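PDB 4L9A: AB hydrolase-1 domain-containing protein from Streptococcus mutans, which is an alpha/beta hydrolase that probably acts as a carboxylesterase, cleaving ester bonds. Local coordinates for residues N206-Q209 against S210-D213; L218-E222 against E223-T227. One frame throughout, in Å; residues are numbered along the deposited sequence.

Interaction 1 (N206-Q209 against S210-D213); sequences NDVQ and SLPD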
loop_
_atom_site.group_PDB
_atom_site.type_symbol
_atom_site.label_atom_id
_atom_site.label_comp_id
_atom_site.label_asym_id
_atom_site.label_seq_id
_atom_site.Cartn_x
_atom_site.Cartn_y
_atom_site.Cartn_z
ATOM N N ASN A 206 9.594 8.511 -18.501
ATOM C CA ASN A 206 9.698 9.431 -19.626
ATOM C C ASN A 206 9.843 8.680 -20.956
ATOM O O ASN A 206 9.407 9.162 -22.005
ATOM C CB ASN A 206 10.884 10.397 -19.437
ATOM C CG ASN A 206 10.615 11.454 -18.377
ATOM O OD1 ASN A 206 9.466 11.694 -18.012
ATOM N ND2 ASN A 206 11.676 12.096 -17.885
ATOM N N ASP A 207 10.460 7.501 -20.907
ATOM C CA ASP A 207 10.731 6.745 -22.124
ATOM C C ASP A 207 9.467 6.155 -22.728
ATOM O O ASP A 207 9.383 6.001 -23.937
ATOM C CB ASP A 207 11.725 5.604 -21.865
ATOM C CG ASP A 207 13.112 6.098 -21.531
ATOM O OD1 ASP A 207 13.472 7.192 -21.994
ATOM O OD2 ASP A 207 13.843 5.390 -20.809
ATOM N N VAL A 208 8.492 5.805 -21.895
ATOM C CA VAL A 208 7.316 5.090 -22.402
ATOM C C VAL A 208 5.946 5.773 -22.250
ATOM O O VAL A 208 5.015 5.464 -22.998
ATOM C CB VAL A 208 7.208 3.700 -21.758
ATOM C CG1 VAL A 208 8.380 2.850 -22.171
ATOM C CG2 VAL A 208 7.128 3.823 -20.246
ATOM N N GLN A 209 5.808 6.687 -21.297
ATOM C CA GLN A 209 4.466 7.121 -20.916
ATOM C C GLN A 209 3.697 7.878 -22.007
ATOM O O GLN A 209 2.471 7.940 -21.970
ATOM C CB GLN A 209 4.489 7.911 -19.608
ATOM C CG GLN A 209 5.239 9.212 -19.674
ATOM C CD GLN A 209 5.381 9.837 -18.309
ATOM O OE1 GLN A 209 4.737 9.407 -17.347
ATOM N NE2 GLN A 209 6.226 10.856 -18.211
ATOM N N SER A 210 4.408 8.428 -22.984
ATOM C CA SER A 210 3.759 9.166 -24.062
ATOM C C SER A 210 3.466 8.297 -25.280
ATOM O O SER A 210 3.022 8.801 -26.315
ATOM C CB SER A 210 4.607 10.369 -24.467
ATOM O OG SER A 210 4.858 11.178 -23.347
ATOM N N LEU A 211 3.719 6.997 -25.163
ATOM C CA LEU A 211 3.385 6.072 -26.238
ATOM C C LEU A 211 1.897 5.712 -26.238
ATOM O O LEU A 211 1.276 5.598 -25.177
ATOM C CB LEU A 211 4.254 4.825 -26.152
ATOM C CG LEU A 211 5.738 5.138 -26.333
ATOM C CD1 LEU A 211 6.602 3.889 -26.165
ATOM C CD2 LEU A 211 5.965 5.779 -27.699
ATOM N N PRO A 212 1.325 5.536 -27.437
ATOM C CA PRO A 212 -0.119 5.377 -27.650
ATOM C C PRO A 212 -0.764 4.306 -26.764
ATOM O O PRO A 212 -1.727 4.596 -26.048
ATOM C CB PRO A 212 -0.202 4.961 -29.121
ATOM C CG PRO A 212 0.999 5.581 -29.751
ATOM C CD PRO A 212 2.078 5.509 -28.704
ATOM N N ASP A 213 -0.243 3.088 -26.815
ATOM C CA ASP A 213 -0.880 1.978 -26.125
ATOM C C ASP A 213 -0.579 1.930 -24.622
ATOM O O ASP A 213 -1.109 1.084 -23.909
ATOM C CB ASP A 213 -0.490 0.653 -26.788
ATOM C CG ASP A 213 -0.794 0.623 -28.277
ATOM O OD1 ASP A 213 -1.727 1.326 -28.707
ATOM O OD2 ASP A 213 -0.097 -0.115 -29.014
#

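Interaction 2 (L218-E222 against E223-T227); sequences LALGE and EDFKT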
loop_
_atom_site.group_PDB
_atom_site.type_symbol
_atom_site.label_atom_id
_atom_site.label_comp_id
_atom_site.label_asym_id
_atom_site.label_seq_id
_atom_site.Cartn_x
_atom_site.Cartn_y
_atom_site.Cartn_z
ATOM N N LEU A 218 -2.659 -1.602 -14.131
ATOM C CA LEU A 218 -3.667 -2.590 -14.480
ATOM C C LEU A 218 -5.067 -2.024 -14.224
ATOM O O LEU A 218 -5.262 -1.212 -13.332
ATOM C CB LEU A 218 -3.441 -3.876 -13.688
ATOM C CG LEU A 218 -3.548 -3.808 -12.159
ATOM C CD1 LEU A 218 -5.008 -3.943 -11.700
ATOM C CD2 LEU A 218 -2.668 -4.895 -11.541
ATOM N N ALA A 219 -6.039 -2.438 -15.021
ATOM C CA ALA A 219 -7.398 -1.946 -14.833
ATOM C C ALA A 219 -8.186 -2.891 -13.928
ATOM O O ALA A 219 -8.055 -4.118 -14.034
ATOM C CB ALA A 219 -8.094 -1.776 -16.176
ATOM N N LEU A 220 -8.995 -2.322 -13.036
ATOM C CA LEU A 220 -9.853 -3.127 -12.164
ATOM C C LEU A 220 -11.182 -3.431 -12.838
ATOM O O LEU A 220 -11.716 -2.597 -13.568
ATOM C CB LEU A 220 -10.105 -2.421 -10.832
ATOM C CG LEU A 220 -8.976 -2.396 -9.802
ATOM C CD1 LEU A 220 -8.281 -3.750 -9.765
ATOM C CD2 LEU A 220 -7.985 -1.301 -10.104
ATOM N N GLY A 221 -11.707 -4.630 -12.590
ATOM C CA GLY A 221 -13.010 -5.028 -13.097
ATOM C C GLY A 221 -13.933 -5.476 -11.976
ATOM O O GLY A 221 -13.498 -5.617 -10.830
ATOM N N GLU A 222 -15.204 -5.703 -12.305
ATOM C CA GLU A 222 -16.203 -6.100 -11.310
ATOM C C GLU A 222 -15.798 -7.384 -10.605
ATOM O O GLU A 222 -16.078 -7.563 -9.422
ATOM C CB GLU A 222 -17.573 -6.290 -11.962
ATOM C CG GLU A 222 -18.149 -5.035 -12.593
ATOM C CD GLU A 222 -18.489 -3.975 -11.571
ATOM O OE1 GLU A 222 -18.550 -4.306 -10.366
ATOM O OE2 GLU A 222 -18.692 -2.810 -11.975
ATOM N N GLU A 223 -15.121 -8.266 -11.327
ATOM C CA GLU A 223 -14.658 -9.520 -10.748
ATOM C C GLU A 223 -13.637 -9.289 -9.637
ATOM O O GLU A 223 -13.358 -10.184 -8.844
ATOM C CB GLU A 223 -14.065 -10.418 -11.831
ATOM C CG GLU A 223 -14.953 -11.591 -12.210
ATOM C CD GLU A 223 -15.533 -12.299 -11.000
ATOM O OE1 GLU A 223 -16.772 -12.309 -10.852
ATOM O OE2 GLU A 223 -14.750 -12.845 -10.196
ATOM N N ASP A 224 -13.085 -8.083 -9.583
ATOM C CA ASP A 224 -12.086 -7.741 -8.576
ATOM C C ASP A 224 -12.727 -7.144 -7.328
ATOM O O ASP A 224 -12.028 -6.763 -6.381
ATOM C CB ASP A 224 -11.082 -6.748 -9.159
ATOM C CG ASP A 224 -10.349 -7.313 -10.358
ATOM O OD1 ASP A 224 -9.860 -8.458 -10.252
ATOM O OD2 ASP A 224 -10.292 -6.633 -11.405
ATOM N N PHE A 225 -14.054 -7.062 -7.321
ATOM C CA PHE A 225 -14.752 -6.371 -6.240
ATOM C C PHE A 225 -15.623 -7.302 -5.399
ATOM O O PHE A 225 -16.545 -6.848 -4.712
ATOM C CB PHE A 225 -15.616 -5.248 -6.823
ATOM C CG PHE A 225 -14.837 -4.205 -7.564
ATOM C CD1 PHE A 225 -13.537 -3.902 -7.199
ATOM C CD2 PHE A 225 -15.401 -3.537 -8.638
ATOM C CE1 PHE A 225 -12.814 -2.936 -7.883
ATOM C CE2 PHE A 225 -14.680 -2.576 -9.324
ATOM C CZ PHE A 225 -13.387 -2.277 -8.944
ATOM N N LYS A 226 -15.327 -8.599 -5.442
ATOM C CA LYS A 226 -16.219 -9.591 -4.843
ATOM C C LYS A 226 -15.627 -10.263 -3.609
ATOM O O LYS A 226 -16.150 -11.277 -3.133
ATOM C CB LYS A 226 -16.607 -10.657 -5.871
ATOM C CG LYS A 226 -17.351 -10.125 -7.091
ATOM C CD LYS A 226 -17.733 -11.253 -8.057
ATOM C CE LYS A 226 -18.379 -10.719 -9.334
ATOM N NZ LYS A 226 -19.674 -10.026 -9.075
ATOM N N THR A 227 -14.544 -9.690 -3.093
ATOM C CA THR A 227 -13.794 -10.293 -2.000
ATOM C C THR A 227 -13.770 -9.358 -0.800
ATOM O O THR A 227 -13.413 -8.189 -0.925
ATOM C CB THR A 227 -12.329 -10.562 -2.426
ATOM O OG1 THR A 227 -12.308 -11.273 -3.672
ATOM C CG2 THR A 227 -11.587 -11.367 -1.372
HETATM O O HOH W 1 -8.084 -6.456 -13.051
HETATM O O HOH W 2 -18.601 -6.952 -8.367
#

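Interaction 1 (N206-Q209 against S210-D213)
The backbone N of Leu-211 donates to the carbonyl O of Val-208 over 3.0 Å, with an N-H...O angle of 163°, and so closes a type I beta turn whose inner corners are Gln-209 and Ser-210. The donor sits well above the carbonyl plane of Val-208, 46° out of it. Leu-211 leans back over the same oxygen: its CB is 3.3 Å from Val-208 O, and CG, set beside the backbone N (chi1 -63°), follows closely. Its CD1 comes to 4.5 Å from CB of Val-208, the residue that opens the turn, a light touch between two branched apolar residues. At the corners the residues are polar, as suits a turn at the surface. Ser-210 keeps its short side chain by the bend, OG 4.2 Å from Gln-209 CG. Gln-209 holds CG between its own N and carbonyl carbon and then extends, and its NE2 reaches back to OE1 of Gln-202 in helix 188-206. Val-208 meanwhile packs on Val-85 and Phe-214. One backbone hydrogen bond thus spans the turn just beyond that helix, while the side chains add only modest apolar contact and one amide tie to the helix.

Interaction 2 (L218-E222 against E223-T227)
One face of the Phe-225 ring carries the carbonyl O of Gly-221, 3.5 Å above the plane and over its centre, while Glu-222 OE1 approaches the edge in plane, 3.7 Å from CD2. The backbone here is a short 3-10 turn of the alpha/beta hydrolase fold: Asp-224 N donates to Gly-221 O at 2.8 Å and Phe-225 N to Glu-222 O at 3.0 Å. Carboxylate and ring planes stand 83° apart, and the bent Glu-222 chain brings the acid to that electropositive rim. Asp-224 answers with its side chain, OD2 accepting from Gly-221 N at 2.7 Å in a nearly straight bond (167°) that meets the oxygen on its anti side. Backbone and side chain of Asp-224 therefore grip both polar atoms of Gly-221, and aspartate is short enough to do so. Its CG lies beside its own N (chi1 -60°), turning the carboxylate back toward the glycine. A water donates to the same OD2 and to Ala-219 O, extending the link backwards along the chain. Leu-220 supplies the apolar part, its CB 3.8 Å from Phe-225 CZ and its CD1 reaching Asp-224 OD2, the two side chains crossing at about a right angle. Phe-225 also meets the rings of Tyr-149 and Phe-122, and Leu-220 and Asp-224 touch Leu-93 of helix 93-106, so the turn packs on neighbouring helices. A second water donates to Glu-222 O at 2.8 Å and, more weakly, to OE1 of the same residue.

How the interactions relate
Interactions 1 and 2 follow one another in the long connection between helix 188-206 and strand 235-239, a strand of the mixed central sheet. Interaction 1 comes first, directly after the helix and about 25 Å from the centre of the chain; interaction 2 lies further in, about 17 Å from it. Their centres are about 25 Å apart and their nearest atoms about 10 Å, without touching. The outer bend is tied to helix 188-206 and neighbouring loops, whereas the inner turn rests on helices 93-106 and 146-151. The connection is therefore bent by two successive local turns as the chain passes from the outlying helix back to the sheet.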